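Local coordinates for glucokinase (Enterococcus faecalis, PDB 2QM1), which probably phosphorylates glucose at the expense of ATP, as a zinc-containing bacterial glucokinase of the ROK family, at residues B[31-36]-B[55-60]. Sequence-based numbering, arbitrary orientation.
Sequences QKWSIE and RHRIDL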
# COMPACT_ATOMS: atom_id res chain seq x y z
N GLN B 31 -31.46 -14.68 -2.01
CA GLN B 31 -32.48 -13.60 -2.24
C GLN B 31 -31.81 -12.26 -2.22
O GLN B 31 -30.86 -12.11 -1.51
CB GLN B 31 -33.50 -13.51 -1.10
CG GLN B 31 -33.42 -14.56 -0.08
CD GLN B 31 -34.59 -14.53 0.86
OE1 GLN B 31 -35.46 -13.64 0.80
NE2 GLN B 31 -34.63 -15.51 1.76
N LYS B 32 -32.36 -11.29 -2.98
CA LYS B 32 -31.90 -9.91 -2.99
C LYS B 32 -33.09 -9.00 -2.89
O LYS B 32 -34.16 -9.36 -3.37
CB LYS B 32 -31.21 -9.55 -4.33
CG LYS B 32 -29.97 -10.39 -4.71
CD LYS B 32 -29.63 -10.13 -6.16
CE LYS B 32 -29.20 -8.69 -6.42
NZ LYS B 32 -28.70 -8.62 -7.86
N TRP B 33 -32.88 -7.81 -2.32
CA TRP B 33 -33.93 -6.78 -2.24
C TRP B 33 -33.33 -5.43 -1.94
O TRP B 33 -32.14 -5.32 -1.62
CB TRP B 33 -35.00 -7.18 -1.23
CG TRP B 33 -34.63 -7.14 0.25
CD1 TRP B 33 -34.92 -6.13 1.13
CD2 TRP B 33 -33.99 -8.17 1.02
NE1 TRP B 33 -34.48 -6.46 2.41
CE2 TRP B 33 -33.91 -7.70 2.38
CE3 TRP B 33 -33.49 -9.45 0.71
CZ2 TRP B 33 -33.32 -8.45 3.41
CZ3 TRP B 33 -32.89 -10.21 1.74
CH2 TRP B 33 -32.81 -9.70 3.09
N SER B 34 -34.09 -4.36 -2.14
CA SER B 34 -33.53 -3.04 -1.85
C SER B 34 -34.59 -2.08 -1.34
O SER B 34 -35.78 -2.42 -1.32
CB SER B 34 -32.69 -2.45 -3.04
OG SER B 34 -33.50 -2.27 -4.19
N ILE B 35 -34.13 -0.93 -0.84
CA ILE B 35 -34.98 0.22 -0.53
C ILE B 35 -34.21 1.50 -0.86
O ILE B 35 -32.98 1.45 -1.07
CB ILE B 35 -35.38 0.30 0.98
CG1 ILE B 35 -34.13 0.62 1.86
CG2 ILE B 35 -36.16 -0.99 1.42
CD1 ILE B 35 -34.21 0.34 3.32
N GLU B 36 -34.92 2.63 -0.89
CA GLU B 36 -34.28 3.95 -1.03
C GLU B 36 -33.51 4.29 0.22
O GLU B 36 -33.86 3.89 1.32
CB GLU B 36 -35.32 5.07 -1.28
CG GLU B 36 -36.41 4.73 -2.28
CD GLU B 36 -37.30 5.94 -2.66
OE1 GLU B 36 -38.13 6.39 -1.82
OE2 GLU B 36 -37.17 6.41 -3.83
N ARG B 55 -36.02 -6.98 9.65
CA ARG B 55 -37.06 -7.56 10.48
C ARG B 55 -38.24 -8.01 9.59
O ARG B 55 -38.77 -9.11 9.75
CB ARG B 55 -37.55 -6.54 11.50
CG ARG B 55 -36.59 -6.33 12.66
CD ARG B 55 -37.18 -5.29 13.59
NE ARG B 55 -36.36 -5.05 14.79
CZ ARG B 55 -36.45 -3.95 15.55
NH1 ARG B 55 -37.32 -3.00 15.24
NH2 ARG B 55 -35.66 -3.81 16.61
N HIS B 56 -38.64 -7.14 8.65
CA HIS B 56 -39.83 -7.40 7.81
C HIS B 56 -39.65 -8.59 6.86
O HIS B 56 -40.62 -9.28 6.56
CB HIS B 56 -40.23 -6.15 7.02
CG HIS B 56 -41.51 -6.28 6.26
ND1 HIS B 56 -42.75 -6.14 6.86
CD2 HIS B 56 -41.75 -6.53 4.95
CE1 HIS B 56 -43.69 -6.29 5.94
NE2 HIS B 56 -43.11 -6.53 4.78
N ARG B 57 -38.41 -8.83 6.41
CA ARG B 57 -38.09 -9.89 5.43
C ARG B 57 -38.14 -11.22 6.17
O ARG B 57 -38.77 -12.22 5.73
CB ARG B 57 -36.70 -9.65 4.83
CG ARG B 57 -36.32 -10.56 3.66
CD ARG B 57 -37.07 -10.08 2.43
NE ARG B 57 -36.76 -10.93 1.29
CZ ARG B 57 -36.95 -10.60 0.02
NH1 ARG B 57 -37.56 -9.43 -0.28
NH2 ARG B 57 -36.63 -11.48 -0.93
N ILE B 58 -37.51 -11.20 7.33
CA ILE B 58 -37.57 -12.35 8.22
C ILE B 58 -39.00 -12.72 8.60
O ILE B 58 -39.37 -13.89 8.58
CB ILE B 58 -36.69 -12.16 9.44
CG1 ILE B 58 -35.25 -12.36 9.02
CG2 ILE B 58 -37.06 -13.22 10.53
CD1 ILE B 58 -34.21 -11.82 10.00
N ASP B 59 -39.80 -11.71 8.91
CA ASP B 59 -41.18 -11.91 9.26
C ASP B 59 -42.04 -12.30 8.03
O ASP B 59 -42.85 -13.22 8.09
CB ASP B 59 -41.68 -10.64 9.93
CG ASP B 59 -43.15 -10.69 10.24
OD1 ASP B 59 -43.60 -11.69 10.86
OD2 ASP B 59 -43.85 -9.70 9.90
N LEU B 60 -41.83 -11.59 6.93
CA LEU B 60 -42.57 -11.86 5.70
C LEU B 60 -42.50 -13.34 5.28
O LEU B 60 -43.48 -13.91 4.84
CB LEU B 60 -42.12 -10.94 4.55
CG LEU B 60 -42.89 -10.89 3.22
CD1 LEU B 60 -44.42 -10.74 3.40
CD2 LEU B 60 -42.30 -9.86 2.26
O HOH W 1 -35.81 -11.67 -3.23
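Arg57 reaches from helix 46-60 across the indole of Trp33, and its guanidinium lies flat on the ring system, the two planes 9° apart. The centres of the two groups are separated by 4.4 Å. The stack is offset: NE and CZ of Arg57 sit above the CE3 side of the indole, and NH1 runs on past the ring to Trp33 CB, 3.5 Å away. The aliphatic part of the arginine follows the same face. Its CG makes a CH-pi contact, 3.7 Å from the centroid of the six-membered ring of Trp33, while Arg57 CB rests near Trp33 CZ2. A bend at chi2 lets both the methylenes and the charged end stay on the indole.

Strand 29-36 is an outermost strand of the five-stranded mixed sheet, order 3-2-1-4-5, in the N-terminal lobe of the actin-like ATPase fold, and helix 46-60 packs against this margin. The short segments run at 137° to each other, their axes 11.5 Å apart, a gap spanned by long side chains. Trp33 has further partners: NE1 bonds to Ser53 OG one turn earlier on the helix, and its ring stacks with Phe20 of the adjacent strand 17-24.

Polar contacts hold the rim of the guanidinium. Arg57 NE and NH2 grip a single acceptor side-on, Gln31 OE1, which lies 3.0 Å from NE and in the guanidinium plane. The NH2 bond uses a lone pair in the carbonyl plane, whereas NE approaches tilted from that plane; the amide itself is turned 47° from the guanidinium. Together with the stack, this side-on grip restrains the rotation of the arginine end over the indole. A water donates to the backbone O of Lys32 at 2.8 Å.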